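Local coordinates for protein putative fimbrium anchoring subunit Fim4B (PDB 5CAG) that probably serves as the anchoring subunit of a fimbrium, a predicted outer-membrane lipoprotein of the FimB/Mfa2 family that would hold the pilus on the cell, at residues 156-169 / 229-241. Residues are numbered along the deposited sequence; the frame is centred on the assembly and turned at random.
Sequences LEYVATVVGSIDGL and GAIILILKFIKTD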
loop_
_atom_site.group_PDB
_atom_site.type_symbol
_atom_site.label_atom_id
_atom_site.label_comp_id
_atom_site.label_asym_id
_atom_site.label_seq_id
_atom_site.Cartn_x
_atom_site.Cartn_y
_atom_site.Cartn_z
ATOM N N LEU A 156 -7.420 31.782 -4.304
ATOM C CA LEU A 156 -8.168 30.547 -4.430
ATOM C C LEU A 156 -9.609 30.868 -4.785
ATOM O O LEU A 156 -10.341 29.976 -5.215
ATOM C CB LEU A 156 -8.078 29.684 -3.156
ATOM C CG LEU A 156 -6.708 29.139 -2.763
ATOM C CD1 LEU A 156 -6.772 28.555 -1.415
ATOM C CD2 LEU A 156 -6.202 28.092 -3.739
ATOM N N GLU A 157 -10.012 32.149 -4.665
ATOM C CA GLU A 157 -11.364 32.598 -5.029
ATOM C C GLU A 157 -11.661 32.287 -6.496
ATOM O O GLU A 157 -12.820 32.141 -6.875
ATOM C CB GLU A 157 -11.562 34.104 -4.751
ATOM C CG GLU A 157 -10.683 35.067 -5.542
ATOM C CD GLU A 157 -9.611 35.772 -4.735
ATOM O OE1 GLU A 157 -8.965 35.117 -3.879
ATOM O OE2 GLU A 157 -9.410 36.986 -4.974
ATOM N N TYR A 158 -10.593 32.185 -7.307
ATOM C CA TYR A 158 -10.635 31.893 -8.729
ATOM C C TYR A 158 -10.629 30.378 -9.000
ATOM O O TYR A 158 -10.814 29.976 -10.147
ATOM C CB TYR A 158 -9.447 32.570 -9.429
ATOM C CG TYR A 158 -9.335 34.052 -9.154
ATOM C CD1 TYR A 158 -10.444 34.886 -9.259
ATOM C CD2 TYR A 158 -8.114 34.628 -8.821
ATOM C CE1 TYR A 158 -10.347 36.254 -9.005
ATOM C CE2 TYR A 158 -8.000 36.001 -8.585
ATOM C CZ TYR A 158 -9.122 36.811 -8.676
ATOM O OH TYR A 158 -9.027 38.162 -8.429
ATOM N N VAL A 159 -10.446 29.546 -7.967
ATOM C CA VAL A 159 -10.390 28.105 -8.154
ATOM C C VAL A 159 -11.766 27.482 -7.959
ATOM O O VAL A 159 -12.474 27.810 -7.004
ATOM C CB VAL A 159 -9.343 27.416 -7.240
ATOM C CG1 VAL A 159 -9.389 25.907 -7.418
ATOM C CG2 VAL A 159 -7.932 27.927 -7.511
ATOM N N ALA A 160 -12.128 26.573 -8.868
ATOM C CA ALA A 160 -13.346 25.782 -8.802
ATOM C C ALA A 160 -13.066 24.557 -7.977
ATOM O O ALA A 160 -13.789 24.290 -7.015
ATOM C CB ALA A 160 -13.803 25.386 -10.198
ATOM N N THR A 161 -12.006 23.801 -8.359
ATOM C CA THR A 161 -11.568 22.599 -7.657
ATOM C C THR A 161 -10.085 22.378 -7.864
ATOM O O THR A 161 -9.539 22.846 -8.867
ATOM C CB THR A 161 -12.397 21.377 -8.049
ATOM O OG1 THR A 161 -12.089 20.319 -7.136
ATOM C CG2 THR A 161 -12.219 20.957 -9.508
ATOM N N VAL A 162 -9.433 21.698 -6.887
ATOM C CA VAL A 162 -7.999 21.353 -6.920
ATOM C C VAL A 162 -7.822 19.831 -6.891
ATOM O O VAL A 162 -8.442 19.149 -6.051
ATOM C CB VAL A 162 -7.183 21.996 -5.788
ATOM C CG1 VAL A 162 -5.705 21.968 -6.116
ATOM C CG2 VAL A 162 -7.630 23.415 -5.522
ATOM N N VAL A 163 -6.971 19.310 -7.793
ATOM C CA VAL A 163 -6.676 17.890 -7.907
ATOM C C VAL A 163 -5.178 17.692 -7.631
ATOM O O VAL A 163 -4.318 18.190 -8.378
ATOM C CB VAL A 163 -7.151 17.299 -9.276
ATOM C CG1 VAL A 163 -6.455 15.984 -9.644
ATOM C CG2 VAL A 163 -8.657 17.095 -9.276
ATOM N N GLY A 164 -4.886 16.972 -6.553
ATOM C CA GLY A 164 -3.514 16.652 -6.188
ATOM C C GLY A 164 -3.042 15.313 -6.721
ATOM O O GLY A 164 -3.830 14.376 -6.887
ATOM N N SER A 165 -1.745 15.215 -6.979
ATOM C CA SER A 165 -1.075 14.001 -7.428
ATOM C C SER A 165 0.321 13.997 -6.852
ATOM O O SER A 165 0.909 15.069 -6.647
ATOM C CB SER A 165 -1.043 13.886 -8.948
ATOM O OG SER A 165 -0.717 15.091 -9.628
ATOM N N ILE A 166 0.836 12.805 -6.532
ATOM C CA ILE A 166 2.179 12.682 -5.986
ATOM C C ILE A 166 2.897 11.543 -6.721
ATOM O O ILE A 166 2.433 10.391 -6.770
ATOM C CB ILE A 166 2.197 12.560 -4.445
ATOM C CG1 ILE A 166 3.618 12.532 -3.887
ATOM C CG2 ILE A 166 1.368 11.391 -3.947
ATOM C CD1 ILE A 166 3.865 13.495 -2.844
ATOM N N ASP A 167 3.999 11.927 -7.360
ATOM C CA ASP A 167 4.863 11.056 -8.132
ATOM C C ASP A 167 6.065 10.675 -7.327
ATOM O O ASP A 167 6.539 11.484 -6.532
ATOM C CB ASP A 167 5.316 11.781 -9.395
ATOM C CG ASP A 167 4.464 11.488 -10.597
ATOM O OD1 ASP A 167 4.307 10.285 -10.937
ATOM O OD2 ASP A 167 4.001 12.458 -11.243
ATOM N N GLY A 168 6.579 9.471 -7.557
ATOM C CA GLY A 168 7.792 9.005 -6.893
ATOM C C GLY A 168 7.612 8.126 -5.674
ATOM O O GLY A 168 8.606 7.641 -5.133
ATOM N N LEU A 169 6.370 7.930 -5.205
ATOM C CA LEU A 169 6.142 7.082 -4.033
ATOM C C LEU A 169 5.735 5.690 -4.485
ATOM O O LEU A 169 5.482 5.488 -5.664
ATOM C CB LEU A 169 5.110 7.684 -3.069
ATOM C CG LEU A 169 5.458 9.016 -2.416
ATOM C CD1 LEU A 169 4.335 9.472 -1.527
ATOM C CD2 LEU A 169 6.671 8.924 -1.610
ATOM N N GLY A 229 15.217 8.414 -6.732
ATOM C CA GLY A 229 13.815 8.753 -6.958
ATOM C C GLY A 229 13.409 10.106 -6.405
ATOM O O GLY A 229 13.534 10.351 -5.199
ATOM N N ALA A 230 12.923 10.989 -7.296
ATOM C CA ALA A 230 12.457 12.325 -6.950
ATOM C C ALA A 230 10.987 12.269 -6.591
ATOM O O ALA A 230 10.233 11.527 -7.224
ATOM C CB ALA A 230 12.683 13.265 -8.110
ATOM N N ILE A 231 10.573 13.018 -5.560
ATOM C CA ILE A 231 9.183 13.014 -5.115
ATOM C C ILE A 231 8.554 14.351 -5.437
ATOM O O ILE A 231 8.930 15.368 -4.863
ATOM C CB ILE A 231 9.055 12.635 -3.635
ATOM C CG1 ILE A 231 9.685 11.254 -3.403
ATOM C CG2 ILE A 231 7.583 12.635 -3.211
ATOM C CD1 ILE A 231 9.728 10.815 -1.995
ATOM N N ILE A 232 7.584 14.346 -6.360
ATOM C CA ILE A 232 6.949 15.569 -6.818
ATOM C C ILE A 232 5.435 15.608 -6.554
ATOM O O ILE A 232 4.669 14.737 -6.973
ATOM C CB ILE A 232 7.281 15.796 -8.308
ATOM C CG1 ILE A 232 8.742 16.196 -8.474
ATOM C CG2 ILE A 232 6.399 16.863 -8.922
ATOM C CD1 ILE A 232 9.589 15.109 -8.893
ATOM N N LEU A 233 5.035 16.664 -5.862
ATOM C CA LEU A 233 3.672 17.018 -5.532
ATOM C C LEU A 233 3.186 17.951 -6.615
ATOM O O LEU A 233 3.907 18.900 -6.958
ATOM C CB LEU A 233 3.650 17.706 -4.174
ATOM C CG LEU A 233 2.422 17.511 -3.366
ATOM C CD1 LEU A 233 2.714 17.754 -1.912
ATOM C CD2 LEU A 233 1.347 18.436 -3.811
ATOM N N ILE A 234 1.996 17.656 -7.205
ATOM C CA ILE A 234 1.419 18.461 -8.290
ATOM C C ILE A 234 0.043 18.900 -7.880
ATOM O O ILE A 234 -0.785 18.070 -7.525
ATOM C CB ILE A 234 1.395 17.779 -9.693
ATOM C CG1 ILE A 234 2.714 17.034 -10.048
ATOM C CG2 ILE A 234 1.084 18.815 -10.764
ATOM C CD1 ILE A 234 2.759 15.443 -9.672
ATOM N N LEU A 235 -0.193 20.198 -7.898
ATOM C CA LEU A 235 -1.497 20.744 -7.566
ATOM C C LEU A 235 -2.118 21.277 -8.848
ATOM O O LEU A 235 -1.574 22.208 -9.468
ATOM C CB LEU A 235 -1.376 21.831 -6.485
ATOM C CG LEU A 235 -0.866 21.391 -5.107
ATOM C CD1 LEU A 235 -0.705 22.598 -4.190
ATOM C CD2 LEU A 235 -1.794 20.332 -4.463
ATOM N N LYS A 236 -3.203 20.618 -9.304
ATOM C CA LYS A 236 -3.885 20.991 -10.543
ATOM C C LYS A 236 -5.059 21.886 -10.183
ATOM O O LYS A 236 -6.042 21.397 -9.631
ATOM C CB LYS A 236 -4.315 19.733 -11.314
ATOM C CG LYS A 236 -4.650 19.944 -12.774
ATOM C CD LYS A 236 -4.335 18.687 -13.583
ATOM C CE LYS A 236 -5.427 18.340 -14.551
ATOM N NZ LYS A 236 -5.275 18.977 -15.906
ATOM N N PHE A 237 -4.921 23.209 -10.380
ATOM C CA PHE A 237 -6.008 24.112 -10.040
ATOM C C PHE A 237 -6.909 24.269 -11.223
ATOM O O PHE A 237 -6.454 24.748 -12.264
ATOM C CB PHE A 237 -5.505 25.488 -9.578
ATOM C CG PHE A 237 -4.607 25.467 -8.367
ATOM C CD1 PHE A 237 -5.142 25.510 -7.085
ATOM C CD2 PHE A 237 -3.223 25.436 -8.508
ATOM C CE1 PHE A 237 -4.311 25.471 -5.962
ATOM C CE2 PHE A 237 -2.392 25.394 -7.388
ATOM C CZ PHE A 237 -2.941 25.409 -6.122
ATOM N N ILE A 238 -8.180 23.848 -11.089
ATOM C CA ILE A 238 -9.191 24.060 -12.120
ATOM C C ILE A 238 -9.846 25.399 -11.796
ATOM O O ILE A 238 -10.446 25.535 -10.729
ATOM C CB ILE A 238 -10.208 22.901 -12.188
ATOM C CG1 ILE A 238 -9.519 21.524 -12.394
ATOM C CG2 ILE A 238 -11.280 23.193 -13.230
ATOM C CD1 ILE A 238 -8.714 21.371 -13.699
ATOM N N LYS A 239 -9.666 26.399 -12.659
ATOM C CA LYS A 239 -10.198 27.750 -12.439
ATOM C C LYS A 239 -11.747 27.817 -12.648
ATOM O O LYS A 239 -12.350 26.840 -13.093
ATOM C CB LYS A 239 -9.479 28.790 -13.336
ATOM C CG LYS A 239 -7.996 29.025 -13.016
ATOM C CD LYS A 239 -7.480 30.179 -13.874
ATOM C CE LYS A 239 -5.989 30.306 -14.014
ATOM N NZ LYS A 239 -5.676 31.137 -15.210
ATOM N N THR A 240 -12.372 28.978 -12.334
ATOM C CA THR A 240 -13.821 29.135 -12.445
ATOM C C THR A 240 -14.263 29.133 -13.896
ATOM O O THR A 240 -15.446 28.906 -14.165
ATOM C CB THR A 240 -14.357 30.364 -11.699
ATOM O OG1 THR A 240 -13.882 31.574 -12.295
ATOM C CG2 THR A 240 -14.079 30.323 -10.210
ATOM N N ASP A 241 -13.333 29.336 -14.835
ATOM C CA ASP A 241 -13.654 29.286 -16.258
ATOM C C ASP A 241 -13.214 27.939 -16.878
ATOM O O ASP A 241 -13.190 27.794 -18.106
ATOM C CB ASP A 241 -13.014 30.456 -16.981
ATOM C CG ASP A 241 -11.510 30.491 -16.950
ATOM O OD1 ASP A 241 -10.909 29.729 -16.146
ATOM O OD2 ASP A 241 -10.924 31.342 -17.670
#
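Phe237 is the bump to look at first: the CD1–CE1 side of its ring leans against Val162, Val159 and Leu156. Its CD1 lies 3.6 Å from Val162 CG2, and Val162 runs alongside it, pointing the same way. The other two come in at a slant, Val159 CG2 against CD1 and Leu156 CD2 3.9 Å from CE1. With CG swung anti to its own carbonyl carbon (chi1 -59°), the ring stays beside this group. Strands 161-167 and 232-239 run antiparallel, paired from Thr161–Ile238 to Asp167–Ile232. At the Thr161 end a classic beta bulge breaks the register: Ala160 and Thr161 both face Ile238, whose O accepts a bond from Ala160 N (2.7 Å) and a weak one from Thr161 N. Gly164, without a side chain, sits opposite Leu235, whose CD2 comes within 4.4 Å of its CA. Farther along the Phe237 face, Ile166 CD1 rests 3.8 Å from Ile231 CG2, while Leu169 CD2 meets the other branch of that isoleucine, at CD1, nearly at a right angle. The opposite face is more polar. There Ile234 bends back toward its partner, CD1 lying between Ser165 OG (3.5 Å) and Asp167 OD2 (3.6 Å), while Thr161 CG2 lies beside Ile238. Strand 187-193 pairs with the far edge of 159-167, and 244-250 with that of 232-239, so the two strands are central in this part of the sheet. Their apolar face packs onto strands 134-154 and 197-205, with Leu235 on Phe149 and Val151, and Ile166 on Phe202, as in a beta-sandwich.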